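Local coordinates for polygalacturonase (Pectobacterium carotovorum subsp. carotovorum, PDB 1BHE), which hydrolyses the alpha-1,4-linked galacturonic acid chains of pectin inside the polymer, helping the bacterium to macerate and soft-rot plant tissue, at residues G278-S283 / P307-T312; V299-V304 / K331-E336; D311-K316 / N344-K349; G339-N344 / S365-K370; I352-K357 / K370-K375. All blocks are in the same frame, centred on the assembly; numbering follows the deposited sequence.

Contact 1: G278-S283 / P307-T312; sequences GLRIKS and PIVIDT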
# COMPACT_ATOMS: atom_id res chain seq x y z
N GLY A 278 -4.55 1.81 -14.72
CA GLY A 278 -5.23 2.94 -14.09
C GLY A 278 -6.08 2.46 -12.92
O GLY A 278 -5.61 2.30 -11.79
N LEU A 279 -7.36 2.25 -13.22
CA LEU A 279 -8.34 1.77 -12.25
C LEU A 279 -8.54 0.27 -12.46
O LEU A 279 -8.96 -0.18 -13.53
CB LEU A 279 -9.66 2.52 -12.43
CG LEU A 279 -9.58 4.05 -12.49
CD1 LEU A 279 -10.91 4.64 -12.94
CD2 LEU A 279 -9.17 4.63 -11.15
N ARG A 280 -8.23 -0.52 -11.43
CA ARG A 280 -8.28 -1.96 -11.58
C ARG A 280 -8.99 -2.76 -10.51
O ARG A 280 -8.89 -2.54 -9.31
CB ARG A 280 -6.82 -2.43 -11.68
CG ARG A 280 -6.65 -3.92 -11.93
CD ARG A 280 -5.24 -4.17 -12.48
NE ARG A 280 -4.25 -4.09 -11.40
CZ ARG A 280 -3.10 -4.74 -11.45
NH1 ARG A 280 -2.82 -5.47 -12.53
NH2 ARG A 280 -2.23 -4.65 -10.46
N ILE A 281 -9.75 -3.75 -10.98
CA ILE A 281 -10.41 -4.74 -10.15
C ILE A 281 -9.95 -6.09 -10.71
O ILE A 281 -10.25 -6.41 -11.87
CB ILE A 281 -11.94 -4.68 -10.07
CG1 ILE A 281 -12.44 -3.29 -9.70
CG2 ILE A 281 -12.42 -5.72 -9.06
CD1 ILE A 281 -13.93 -3.10 -9.65
N LYS A 282 -9.18 -6.83 -9.93
CA LYS A 282 -8.63 -8.09 -10.41
C LYS A 282 -8.75 -9.23 -9.42
O LYS A 282 -8.73 -9.03 -8.21
CB LYS A 282 -7.14 -7.87 -10.75
CG LYS A 282 -6.31 -7.44 -9.54
CD LYS A 282 -4.83 -7.39 -9.88
CE LYS A 282 -3.98 -7.78 -8.68
NZ LYS A 282 -3.35 -6.59 -8.05
N SER A 283 -8.83 -10.45 -9.96
CA SER A 283 -8.90 -11.64 -9.14
C SER A 283 -8.63 -12.89 -9.96
O SER A 283 -8.25 -12.83 -11.14
CB SER A 283 -10.27 -11.73 -8.44
OG SER A 283 -10.14 -12.45 -7.23
N PRO A 307 -5.87 1.93 -18.86
CA PRO A 307 -6.59 2.86 -18.01
C PRO A 307 -7.66 2.23 -17.15
O PRO A 307 -7.86 2.65 -16.00
CB PRO A 307 -7.14 3.91 -18.97
CG PRO A 307 -7.08 3.30 -20.33
CD PRO A 307 -5.94 2.33 -20.29
N ILE A 308 -8.41 1.27 -17.66
CA ILE A 308 -9.45 0.58 -16.91
C ILE A 308 -9.23 -0.93 -17.07
O ILE A 308 -9.14 -1.43 -18.19
CB ILE A 308 -10.89 0.92 -17.31
CG1 ILE A 308 -11.21 2.40 -17.09
CG2 ILE A 308 -11.88 0.05 -16.53
CD1 ILE A 308 -12.56 2.86 -17.57
N VAL A 309 -9.11 -1.63 -15.95
CA VAL A 309 -8.93 -3.07 -15.96
C VAL A 309 -9.89 -3.73 -14.96
O VAL A 309 -9.82 -3.50 -13.76
CB VAL A 309 -7.52 -3.57 -15.62
CG1 VAL A 309 -7.46 -5.10 -15.61
CG2 VAL A 309 -6.44 -3.04 -16.56
N ILE A 310 -10.77 -4.58 -15.48
CA ILE A 310 -11.67 -5.39 -14.67
C ILE A 310 -11.41 -6.82 -15.14
O ILE A 310 -11.91 -7.24 -16.19
CB ILE A 310 -13.15 -5.03 -14.73
CG1 ILE A 310 -13.40 -3.64 -14.15
CG2 ILE A 310 -13.98 -6.07 -13.99
CD1 ILE A 310 -14.85 -3.19 -14.12
N ASP A 311 -10.58 -7.55 -14.40
CA ASP A 311 -10.21 -8.90 -14.79
C ASP A 311 -10.46 -9.94 -13.71
O ASP A 311 -9.80 -9.94 -12.67
CB ASP A 311 -8.71 -8.92 -15.16
CG ASP A 311 -8.39 -10.08 -16.08
OD1 ASP A 311 -9.13 -11.08 -16.08
OD2 ASP A 311 -7.38 -9.99 -16.82
N THR A 312 -11.35 -10.88 -14.01
CA THR A 312 -11.68 -11.95 -13.09
C THR A 312 -10.77 -13.15 -13.24
O THR A 312 -10.82 -14.07 -12.41
CB THR A 312 -13.14 -12.43 -13.26
OG1 THR A 312 -13.24 -13.04 -14.56
CG2 THR A 312 -14.12 -11.28 -13.14
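Arg-280 and Val-309 run side by side on one face of two parallel strands, with CG of Arg-280 3.8 Å from CB of Val-309. Because CG stands opposite the backbone N (chi1 -176°), the arginine chain follows the valine until it bends at chi3. Its guanidinium is then lidded by Lys-282, whose CD sits 3.5 Å above the plane of that group, over the centre. Salt bridges from both cations to Asp-224 and a bond from NE to Ser-254 anchor the pair beside His-251, an inferred active-site residue. The backbones are tightly joined by five hydrogen bonds, such as Ile-281 N to Val-309 O at 2.8 Å. Asp-311, farther along the Arg-280 face, is looser and partly exposed. On the other face Ile-281 CB and Ile-310 CG1 barely touch at 4.5 Å. That face is buried: Leu-279 and Ile-281 reach Tyr-296, and Trp-325 of strand 324-335 meets Ile-281, while strands 253-256 and 340-344 flank the pair.

Contact 2: V299-V304 / K331-E336; sequences VVMKNV and KDVTSE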
# COMPACT_ATOMS: atom_id res chain seq x y z
N VAL A 299 -11.21 11.23 -12.59
CA VAL A 299 -9.91 10.59 -12.75
C VAL A 299 -9.28 11.05 -14.07
O VAL A 299 -9.91 10.91 -15.12
CB VAL A 299 -10.03 9.06 -12.75
CG1 VAL A 299 -8.65 8.40 -12.79
CG2 VAL A 299 -10.79 8.55 -11.54
N VAL A 300 -8.08 11.62 -14.02
CA VAL A 300 -7.39 12.08 -15.23
C VAL A 300 -6.09 11.29 -15.39
O VAL A 300 -5.23 11.34 -14.51
CB VAL A 300 -7.09 13.58 -15.21
CG1 VAL A 300 -6.31 14.01 -16.45
CG2 VAL A 300 -8.37 14.41 -15.10
N MET A 301 -5.95 10.57 -16.50
CA MET A 301 -4.76 9.77 -16.74
C MET A 301 -3.94 10.22 -17.95
O MET A 301 -4.46 10.63 -18.98
CB MET A 301 -5.14 8.30 -16.94
CG MET A 301 -5.82 7.64 -15.76
SD MET A 301 -6.56 6.06 -16.20
CE MET A 301 -8.26 6.32 -15.73
N LYS A 302 -2.63 10.11 -17.81
CA LYS A 302 -1.65 10.46 -18.83
C LYS A 302 -0.58 9.36 -18.88
O LYS A 302 -0.02 8.99 -17.84
CB LYS A 302 -0.93 11.77 -18.53
CG LYS A 302 -1.72 13.05 -18.42
CD LYS A 302 -0.81 14.28 -18.48
CE LYS A 302 -0.90 15.12 -17.22
NZ LYS A 302 -1.61 16.41 -17.46
N ASN A 303 -0.31 8.82 -20.06
CA ASN A 303 0.69 7.77 -20.23
C ASN A 303 0.40 6.52 -19.41
O ASN A 303 1.31 5.86 -18.88
CB ASN A 303 2.09 8.31 -19.90
CG ASN A 303 2.59 9.36 -20.88
OD1 ASN A 303 2.32 9.31 -22.08
ND2 ASN A 303 3.32 10.35 -20.38
N VAL A 304 -0.86 6.11 -19.36
CA VAL A 304 -1.30 4.89 -18.70
C VAL A 304 -1.71 3.87 -19.76
O VAL A 304 -2.72 4.05 -20.44
CB VAL A 304 -2.47 5.18 -17.74
CG1 VAL A 304 -3.04 3.92 -17.13
CG2 VAL A 304 -2.04 6.15 -16.65
N LYS A 331 -17.34 7.71 -13.56
CA LYS A 331 -17.90 8.99 -13.97
C LYS A 331 -16.83 10.05 -14.15
O LYS A 331 -15.98 10.27 -13.27
CB LYS A 331 -18.94 9.48 -12.96
CG LYS A 331 -19.66 10.75 -13.37
CD LYS A 331 -20.89 10.99 -12.52
CE LYS A 331 -21.85 11.98 -13.17
NZ LYS A 331 -21.16 13.24 -13.57
N ASP A 332 -16.88 10.76 -15.29
CA ASP A 332 -15.90 11.81 -15.58
C ASP A 332 -14.48 11.27 -15.46
O ASP A 332 -13.67 11.74 -14.65
CB ASP A 332 -16.09 12.99 -14.62
CG ASP A 332 -17.39 13.74 -14.89
OD1 ASP A 332 -17.80 13.81 -16.06
OD2 ASP A 332 -17.99 14.25 -13.92
N VAL A 333 -14.17 10.27 -16.28
CA VAL A 333 -12.84 9.66 -16.31
C VAL A 333 -12.22 9.91 -17.69
O VAL A 333 -12.83 9.56 -18.71
CB VAL A 333 -12.91 8.15 -16.02
CG1 VAL A 333 -11.57 7.46 -16.29
CG2 VAL A 333 -13.33 7.89 -14.58
N THR A 334 -11.05 10.55 -17.72
CA THR A 334 -10.38 10.86 -18.97
C THR A 334 -8.99 10.23 -19.06
O THR A 334 -8.21 10.24 -18.11
CB THR A 334 -10.20 12.38 -19.17
OG1 THR A 334 -11.43 13.08 -18.98
CG2 THR A 334 -9.68 12.68 -20.57
N SER A 335 -8.67 9.73 -20.25
CA SER A 335 -7.36 9.17 -20.54
C SER A 335 -6.82 9.92 -21.76
O SER A 335 -7.38 9.84 -22.85
CB SER A 335 -7.38 7.67 -20.78
OG SER A 335 -6.06 7.17 -20.86
N GLU A 336 -5.76 10.69 -21.56
CA GLU A 336 -5.20 11.54 -22.59
C GLU A 336 -4.34 10.85 -23.63
O GLU A 336 -4.04 11.45 -24.67
CB GLU A 336 -4.40 12.68 -21.93
CG GLU A 336 -5.30 13.75 -21.34
CD GLU A 336 -4.57 14.77 -20.49
OE1 GLU A 336 -3.39 15.06 -20.74
OE2 GLU A 336 -5.20 15.29 -19.54
O HOH W 1 -3.18 7.74 -20.31
O HOH W 2 -4.83 5.04 -21.91
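The two carboxylate oxygens of Glu-336 touch different side chains of the facing strand: OE2 meets CG1 of Val-300 at 3.5 Å, while OE1 is as near to CG and CD of Lys-302. Glutamate and lysine lie alongside, pointing the same way. Their charges make only a long salt bridge, NZ of Lys-302 being 4.0 Å from OE1 of Glu-336, and the glutamate leans mainly on the aliphatic part of the lysine. On the opposite, buried face the contact is mainly apolar. Val-299 and Val-333 stand side by side, CB of the first 4.0 Å from CG2 of the second. The Met-301 chain bends at chi3 (-123°), which turns CE back along the strand to press on Val-333 CG1 at 3.5 Å. Pro-307 and Met-272 pack on this methionine. Four backbone hydrogen bonds join the strands, from Val-299 N to Asp-332 O through to Glu-336 N to Met-301 O, the last at 2.9 Å and almost linear (177°). Where the strands end, two waters tie Ser-335 OG to Val-304: one accepts from Val-304 N and donates to OG, the other accepts from OG at 2.7 Å and donates to Val-304 O. Parallel strands on successive turns, with a buried, mainly apolar face (Val-299, Met-301, Val-333 and Ser-335) and an outer face that mixes Val-300 with Thr-334, are typical of the right-handed parallel beta-helix of family 28 glycosyl hydrolases.

Contact 3: D311-K316 / N344-K349; sequences DTVYEK and NGENAK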
# COMPACT_ATOMS: atom_id res chain seq x y z
N ASP A 311 -10.58 -7.55 -14.40
CA ASP A 311 -10.21 -8.90 -14.79
C ASP A 311 -10.46 -9.94 -13.71
O ASP A 311 -9.80 -9.94 -12.67
CB ASP A 311 -8.71 -8.92 -15.16
CG ASP A 311 -8.39 -10.08 -16.08
OD1 ASP A 311 -9.13 -11.08 -16.08
OD2 ASP A 311 -7.38 -9.99 -16.82
N THR A 312 -11.35 -10.88 -14.01
CA THR A 312 -11.68 -11.95 -13.09
C THR A 312 -10.77 -13.15 -13.24
O THR A 312 -10.82 -14.07 -12.41
CB THR A 312 -13.14 -12.43 -13.26
OG1 THR A 312 -13.24 -13.04 -14.56
CG2 THR A 312 -14.12 -11.28 -13.14
N VAL A 313 -9.92 -13.19 -14.26
CA VAL A 313 -8.97 -14.27 -14.43
C VAL A 313 -7.58 -13.69 -14.68
O VAL A 313 -6.87 -14.05 -15.62
CB VAL A 313 -9.34 -15.23 -15.58
CG1 VAL A 313 -10.45 -16.19 -15.18
CG2 VAL A 313 -9.74 -14.46 -16.83
N TYR A 314 -7.17 -12.76 -13.82
CA TYR A 314 -5.88 -12.10 -13.93
C TYR A 314 -4.75 -13.12 -14.07
O TYR A 314 -3.95 -13.03 -15.00
CB TYR A 314 -5.65 -11.18 -12.73
CG TYR A 314 -4.34 -10.42 -12.73
CD1 TYR A 314 -4.06 -9.46 -13.69
CD2 TYR A 314 -3.39 -10.66 -11.74
CE1 TYR A 314 -2.86 -8.77 -13.68
CE2 TYR A 314 -2.19 -9.97 -11.72
CZ TYR A 314 -1.93 -9.02 -12.70
OH TYR A 314 -0.74 -8.33 -12.68
N GLU A 315 -4.66 -14.05 -13.15
CA GLU A 315 -3.72 -15.16 -13.23
C GLU A 315 -4.52 -16.47 -13.28
O GLU A 315 -5.67 -16.50 -12.85
CB GLU A 315 -2.79 -15.23 -12.03
CG GLU A 315 -1.92 -14.02 -11.76
CD GLU A 315 -1.30 -14.14 -10.38
OE1 GLU A 315 -0.47 -15.05 -10.20
OE2 GLU A 315 -1.66 -13.33 -9.50
N LYS A 316 -3.88 -17.53 -13.77
CA LYS A 316 -4.55 -18.83 -13.81
C LYS A 316 -4.14 -19.63 -12.58
O LYS A 316 -3.00 -20.05 -12.43
CB LYS A 316 -4.26 -19.59 -15.09
CG LYS A 316 -2.80 -19.69 -15.52
CD LYS A 316 -2.49 -21.03 -16.17
CE LYS A 316 -2.69 -20.98 -17.68
NZ LYS A 316 -1.42 -20.70 -18.41
N ASN A 344 -12.92 -8.25 -18.47
CA ASN A 344 -13.06 -9.70 -18.54
C ASN A 344 -13.82 -10.27 -17.35
O ASN A 344 -13.34 -10.25 -16.22
CB ASN A 344 -11.68 -10.35 -18.64
CG ASN A 344 -11.72 -11.84 -18.87
OD1 ASN A 344 -12.77 -12.48 -18.89
ND2 ASN A 344 -10.54 -12.42 -19.06
N GLY A 345 -15.00 -10.83 -17.62
CA GLY A 345 -15.85 -11.40 -16.59
C GLY A 345 -15.96 -12.91 -16.63
O GLY A 345 -16.96 -13.47 -16.16
N GLU A 346 -14.94 -13.59 -17.14
CA GLU A 346 -14.92 -15.06 -17.16
C GLU A 346 -15.10 -15.59 -15.75
O GLU A 346 -14.65 -14.99 -14.78
CB GLU A 346 -13.60 -15.53 -17.77
CG GLU A 346 -13.46 -17.02 -18.03
CD GLU A 346 -12.10 -17.39 -18.59
OE1 GLU A 346 -11.61 -16.69 -19.51
OE2 GLU A 346 -11.50 -18.38 -18.13
N ASN A 347 -15.82 -16.70 -15.57
CA ASN A 347 -16.03 -17.30 -14.26
C ASN A 347 -17.11 -16.62 -13.42
O ASN A 347 -17.47 -17.14 -12.36
CB ASN A 347 -14.73 -17.38 -13.46
CG ASN A 347 -13.76 -18.42 -13.96
OD1 ASN A 347 -14.14 -19.47 -14.48
ND2 ASN A 347 -12.47 -18.13 -13.82
N ALA A 348 -17.68 -15.50 -13.86
CA ALA A 348 -18.81 -14.87 -13.20
C ALA A 348 -20.08 -15.52 -13.74
O ALA A 348 -20.23 -15.66 -14.95
CB ALA A 348 -18.84 -13.38 -13.47
N LYS A 349 -20.99 -15.92 -12.85
CA LYS A 349 -22.23 -16.57 -13.27
C LYS A 349 -22.94 -15.81 -14.38
O LYS A 349 -23.27 -16.38 -15.41
CB LYS A 349 -23.16 -16.76 -12.07
CG LYS A 349 -22.58 -17.64 -10.98
CD LYS A 349 -22.58 -19.11 -11.37
CE LYS A 349 -21.30 -19.81 -10.93
NZ LYS A 349 -21.23 -21.20 -11.46
O HOH W 3 -7.81 -12.08 -18.61
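Asp-311 and Asn-344 pair in parallel, and Thr-312 N donates to Asn-344 O at 3.0 Å, just where two strands of the parallel beta-helix run out into loops. Asp-311 and Asn-344 each open an Asx turn: Asp-311 OD1 accepts from Val-313 N and Asn-344 OD1 from Glu-346 N, both amides approaching from above the plane of the acceptor group. Gly-345 to Ala-348 then form a type II beta turn. The carboxylate of Asp-311 and the amide of Asn-344 cross obliquely with planes 35° apart, and a water joins them, donating to Asp-311 OD2 and accepting from Asn-344 ND2, each at 2.8 Å. Val-313 is the wedge between the loops. Its chi1 of -77° sends CG2 to Asn-344 ND2, 3.1 Å away, and sets CG1 against the second loop, 3.8 Å from Glu-346 OE2; Asn-344, Glu-346 and Asn-347 all cross the valine at about a right angle. Thr-312 OG1 lies so close to Glu-346 O that the bond between them is doubtful in detail. Asn-347 brings ND2, buried here without a polar partner in the model, to 3.1 Å from Val-313 CG1.

Contact 4: G339-N344 / S365-K370; sequences GVVVLN and STWQIK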
# COMPACT_ATOMS: atom_id res chain seq x y z
N GLY A 339 -4.37 3.84 -25.07
CA GLY A 339 -4.29 2.73 -24.13
C GLY A 339 -5.34 1.66 -24.43
O GLY A 339 -6.12 1.78 -25.39
N VAL A 340 -5.36 0.61 -23.63
CA VAL A 340 -6.29 -0.50 -23.77
C VAL A 340 -7.15 -0.67 -22.52
O VAL A 340 -6.64 -0.70 -21.40
CB VAL A 340 -5.55 -1.82 -24.06
CG1 VAL A 340 -6.44 -3.04 -23.89
CG2 VAL A 340 -4.96 -1.82 -25.46
N VAL A 341 -8.45 -0.82 -22.73
CA VAL A 341 -9.39 -1.09 -21.64
C VAL A 341 -9.73 -2.58 -21.67
O VAL A 341 -10.20 -3.10 -22.68
CB VAL A 341 -10.68 -0.27 -21.72
CG1 VAL A 341 -11.75 -0.81 -20.78
CG2 VAL A 341 -10.39 1.19 -21.38
N VAL A 342 -9.46 -3.27 -20.56
CA VAL A 342 -9.73 -4.69 -20.44
C VAL A 342 -10.88 -4.97 -19.49
O VAL A 342 -10.84 -4.66 -18.29
CB VAL A 342 -8.48 -5.47 -19.98
CG1 VAL A 342 -8.78 -6.96 -19.86
CG2 VAL A 342 -7.32 -5.25 -20.94
N LEU A 343 -11.94 -5.58 -20.02
CA LEU A 343 -13.10 -5.96 -19.22
C LEU A 343 -13.36 -7.45 -19.42
O LEU A 343 -13.94 -7.86 -20.44
CB LEU A 343 -14.33 -5.14 -19.58
CG LEU A 343 -14.24 -3.62 -19.57
CD1 LEU A 343 -15.49 -3.00 -20.18
CD2 LEU A 343 -14.00 -3.10 -18.16
N ASN A 344 -12.92 -8.25 -18.47
CA ASN A 344 -13.06 -9.70 -18.54
C ASN A 344 -13.82 -10.27 -17.35
O ASN A 344 -13.34 -10.25 -16.22
CB ASN A 344 -11.68 -10.35 -18.64
CG ASN A 344 -11.72 -11.84 -18.87
OD1 ASN A 344 -12.77 -12.48 -18.89
ND2 ASN A 344 -10.54 -12.42 -19.06
N SER A 365 -7.84 4.06 -28.93
CA SER A 365 -7.86 3.11 -27.83
C SER A 365 -8.71 1.88 -28.13
O SER A 365 -9.70 1.97 -28.87
CB SER A 365 -8.37 3.76 -26.55
OG SER A 365 -7.42 4.63 -25.97
N THR A 366 -8.35 0.75 -27.55
CA THR A 366 -9.08 -0.49 -27.77
C THR A 366 -9.73 -1.02 -26.49
O THR A 366 -9.18 -0.94 -25.40
CB THR A 366 -8.18 -1.59 -28.37
OG1 THR A 366 -7.61 -1.11 -29.59
CG2 THR A 366 -8.95 -2.87 -28.65
N TRP A 367 -10.91 -1.58 -26.67
CA TRP A 367 -11.66 -2.22 -25.60
C TRP A 367 -11.66 -3.73 -25.84
O TRP A 367 -11.97 -4.17 -26.95
CB TRP A 367 -13.09 -1.72 -25.52
CG TRP A 367 -13.30 -0.25 -25.34
CD1 TRP A 367 -13.00 0.75 -26.22
CD2 TRP A 367 -13.89 0.40 -24.20
NE1 TRP A 367 -13.34 1.97 -25.71
CE2 TRP A 367 -13.90 1.78 -24.47
CE3 TRP A 367 -14.41 -0.06 -22.99
CZ2 TRP A 367 -14.41 2.71 -23.56
CZ3 TRP A 367 -14.91 0.86 -22.09
CH2 TRP A 367 -14.91 2.24 -22.38
N GLN A 368 -11.29 -4.51 -24.84
CA GLN A 368 -11.32 -5.97 -24.94
C GLN A 368 -12.36 -6.46 -23.93
O GLN A 368 -12.13 -6.46 -22.72
CB GLN A 368 -9.96 -6.60 -24.67
CG GLN A 368 -8.91 -6.30 -25.73
CD GLN A 368 -7.51 -6.74 -25.36
OE1 GLN A 368 -7.25 -7.32 -24.30
NE2 GLN A 368 -6.56 -6.48 -26.26
N ILE A 369 -13.55 -6.78 -24.43
CA ILE A 369 -14.67 -7.15 -23.59
C ILE A 369 -15.07 -8.62 -23.67
O ILE A 369 -15.25 -9.20 -24.74
CB ILE A 369 -15.90 -6.28 -23.93
CG1 ILE A 369 -15.58 -4.79 -23.79
CG2 ILE A 369 -17.10 -6.65 -23.06
CD1 ILE A 369 -16.55 -3.85 -24.46
N LYS A 370 -15.29 -9.21 -22.50
CA LYS A 370 -15.70 -10.60 -22.37
C LYS A 370 -16.62 -10.77 -21.16
O LYS A 370 -16.21 -10.59 -20.01
CB LYS A 370 -14.49 -11.53 -22.28
CG LYS A 370 -14.82 -12.98 -21.96
CD LYS A 370 -13.78 -13.95 -22.49
CE LYS A 370 -12.47 -13.86 -21.72
NZ LYS A 370 -11.33 -14.45 -22.49
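Val-341 O takes the N-H of Gln-368 at 2.8 Å in a nearly straight bond, and the CA of Trp-367 closes on the same oxygen at 3.4 Å. The bonds Val-341 N to Thr-366 O, Leu-343 N to Gln-368 O and Lys-370 N to Leu-343 O keep the first length along strands whose directions differ by only 2°. At the start Thr-366 N to Gly-339 O lengthens to 3.3 Å, and Ser-365 OG accepts from Gly-339 N at 3.3 Å. The indole of Trp-367 stands beside Val-341, which covers one of its faces: CB sits above the plane but toward the rim, and CG1 reaches CE3 at 3.5 Å. Leu-343 CD1 meets the ring at its edge, near the plane, and also touches Ile-369 CG1 at 4.0 Å. These strands belong to consecutive turns of the right-handed parallel beta-helix, 340-344 pairing along its other edge with strand 306-311. On the other face the extended Gln-368 slants across two valines, with CD 4.1 Å from Val-340 CG1 and OE1 near Val-342 CG2. Lys-370 bends at chi3 (71°) alongside Asn-344, which brings CE to 3.2 Å from OD1, an oxygen already bonded to Glu-346 N. The lysine NZ has a weak, long ion pair with Glu-346.

Contact 5: I352-K357 / K370-K375; sequences IEVTMK and KNVNVK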
# COMPACT_ATOMS: atom_id res chain seq x y z
N ILE A 352 -20.91 -9.26 -15.92
CA ILE A 352 -20.70 -8.20 -14.93
C ILE A 352 -21.24 -6.90 -15.50
O ILE A 352 -20.94 -6.55 -16.64
CB ILE A 352 -19.22 -8.08 -14.55
CG1 ILE A 352 -18.75 -9.36 -13.86
CG2 ILE A 352 -18.96 -6.87 -13.66
CD1 ILE A 352 -17.24 -9.50 -13.77
N GLU A 353 -22.12 -6.22 -14.76
CA GLU A 353 -22.68 -4.96 -15.24
C GLU A 353 -21.87 -3.77 -14.72
O GLU A 353 -21.65 -3.67 -13.51
CB GLU A 353 -24.15 -4.81 -14.83
CG GLU A 353 -25.03 -6.01 -15.10
CD GLU A 353 -25.48 -6.13 -16.54
OE1 GLU A 353 -25.74 -5.09 -17.19
OE2 GLU A 353 -25.57 -7.27 -17.05
N VAL A 354 -21.44 -2.89 -15.61
CA VAL A 354 -20.67 -1.71 -15.23
C VAL A 354 -21.26 -0.45 -15.85
O VAL A 354 -21.75 -0.47 -16.98
CB VAL A 354 -19.19 -1.82 -15.64
CG1 VAL A 354 -18.40 -2.72 -14.70
CG2 VAL A 354 -19.06 -2.31 -17.08
N THR A 355 -21.19 0.66 -15.13
CA THR A 355 -21.72 1.93 -15.61
C THR A 355 -20.59 2.91 -15.91
O THR A 355 -19.74 3.19 -15.08
CB THR A 355 -22.70 2.57 -14.61
OG1 THR A 355 -23.87 1.75 -14.49
CG2 THR A 355 -23.13 3.96 -15.04
N MET A 356 -20.59 3.42 -17.14
CA MET A 356 -19.59 4.38 -17.57
C MET A 356 -20.22 5.69 -18.02
O MET A 356 -20.80 5.76 -19.11
CB MET A 356 -18.74 3.82 -18.72
CG MET A 356 -18.08 2.48 -18.44
SD MET A 356 -16.42 2.38 -19.14
CE MET A 356 -15.81 0.91 -18.34
N LYS A 357 -20.12 6.73 -17.20
CA LYS A 357 -20.68 8.04 -17.53
C LYS A 357 -19.55 9.03 -17.81
O LYS A 357 -18.69 9.28 -16.98
CB LYS A 357 -21.59 8.58 -16.43
CG LYS A 357 -22.67 7.62 -15.97
CD LYS A 357 -23.91 8.36 -15.49
CE LYS A 357 -23.89 8.55 -13.98
NZ LYS A 357 -25.18 9.13 -13.48
N LYS A 370 -15.29 -9.21 -22.50
CA LYS A 370 -15.70 -10.60 -22.37
C LYS A 370 -16.62 -10.77 -21.16
O LYS A 370 -16.21 -10.59 -20.01
CB LYS A 370 -14.49 -11.53 -22.28
CG LYS A 370 -14.82 -12.98 -21.96
CD LYS A 370 -13.78 -13.95 -22.49
CE LYS A 370 -12.47 -13.86 -21.72
NZ LYS A 370 -11.33 -14.45 -22.49
N ASN A 371 -17.87 -11.12 -21.43
CA ASN A 371 -18.86 -11.33 -20.38
C ASN A 371 -19.01 -10.16 -19.43
O ASN A 371 -19.02 -10.31 -18.20
CB ASN A 371 -18.54 -12.62 -19.61
CG ASN A 371 -19.75 -13.13 -18.84
OD1 ASN A 371 -20.89 -12.89 -19.26
ND2 ASN A 371 -19.51 -13.80 -17.73
N VAL A 372 -19.19 -8.96 -19.97
CA VAL A 372 -19.42 -7.75 -19.19
C VAL A 372 -20.17 -6.74 -20.05
O VAL A 372 -19.77 -6.45 -21.18
CB VAL A 372 -18.14 -7.11 -18.63
CG1 VAL A 372 -17.06 -7.06 -19.70
CG2 VAL A 372 -18.37 -5.71 -18.09
N ASN A 373 -21.25 -6.20 -19.50
CA ASN A 373 -22.05 -5.21 -20.22
C ASN A 373 -21.84 -3.81 -19.65
O ASN A 373 -21.92 -3.58 -18.45
CB ASN A 373 -23.53 -5.59 -20.19
CG ASN A 373 -23.83 -6.67 -21.21
OD1 ASN A 373 -23.63 -6.46 -22.41
ND2 ASN A 373 -24.30 -7.82 -20.74
N VAL A 374 -21.54 -2.88 -20.55
CA VAL A 374 -21.31 -1.49 -20.18
C VAL A 374 -22.55 -0.64 -20.42
O VAL A 374 -23.01 -0.52 -21.55
CB VAL A 374 -20.12 -0.90 -20.97
CG1 VAL A 374 -19.94 0.58 -20.67
CG2 VAL A 374 -18.84 -1.67 -20.65
N LYS A 375 -23.06 -0.05 -19.35
CA LYS A 375 -24.20 0.86 -19.48
C LYS A 375 -23.63 2.27 -19.51
O LYS A 375 -22.65 2.55 -18.82
CB LYS A 375 -25.23 0.68 -18.37
CG LYS A 375 -25.98 -0.64 -18.41
CD LYS A 375 -27.36 -0.51 -17.79
CE LYS A 375 -28.15 -1.81 -17.92
NZ LYS A 375 -29.17 -1.94 -16.84
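At the C-terminal end of the beta-helix the strand of Ile-352 to Met-356 pairs with that of Val-372 to Lys-375 on the next turn, the last strand of the chain. The two run parallel with a crossing angle of -26°, and five backbone hydrogen bonds connect them. Lys-375 N to Val-354 O is 2.7 Å long and Met-356 N to Lys-375 O is close behind; at the other end Ile-352 N reaches Asn-371 O at 3.1 Å. Asn-371 itself turns the chain, its ND2 bonding to Gly-345 O. On the inward face Val-354 makes the central contact: chi1 of -77° wedges CG2 between its own N and carbonyl carbon, where it touches Val-372 CG2 and Val-374 CG2, 3.6 Å from each. Beyond it Met-356 CG presses on Val-374 CG1 at 3.5 Å, a tight carbon pair. Leu-343 of strand 340-344 packs against both Val-372 and Val-374, while Ile-328 and Ile-310 meet Val-354, so these residues line the hydrophobic interior of the right-handed parallel beta-helix. The outward face is polar and exposed. Glu-353 bends at chi2 and lies alongside Asn-373, Glu-353 OE1 3.8 Å from Asn-373 CB, with carboxylate and amide planes 33° apart. Lys-375 passes the same glutamate at a slant; its NZ stays 4.7 Å from Glu-353 OE1, opposite charges near each other without a salt bridge.

All five contacts join consecutive turns at the C-terminal part of the right-handed parallel beta-helix. Contacts 1 and 4, centres about 10 Å apart, lie on one line of stacked strands, 277-282, 306-311, 340-344 and 366-370. Contact 3 shares Asp-311, Thr-312 and Asn-344 with them and continues these strands into loops. Contacts 2 and 5, about 18 Å apart by centres, use strands 290-302, 324-335, 352-360 and 372-375, on other faces. Along the chain contacts 1 and 2 interleave, as do 4 and 5, because each turn visits the faces in sequence. Contact 1 lies beside the probable active site; contact 2 joins other strands nearby, and contacts 3 to 5 carry the helix to its C-terminal end.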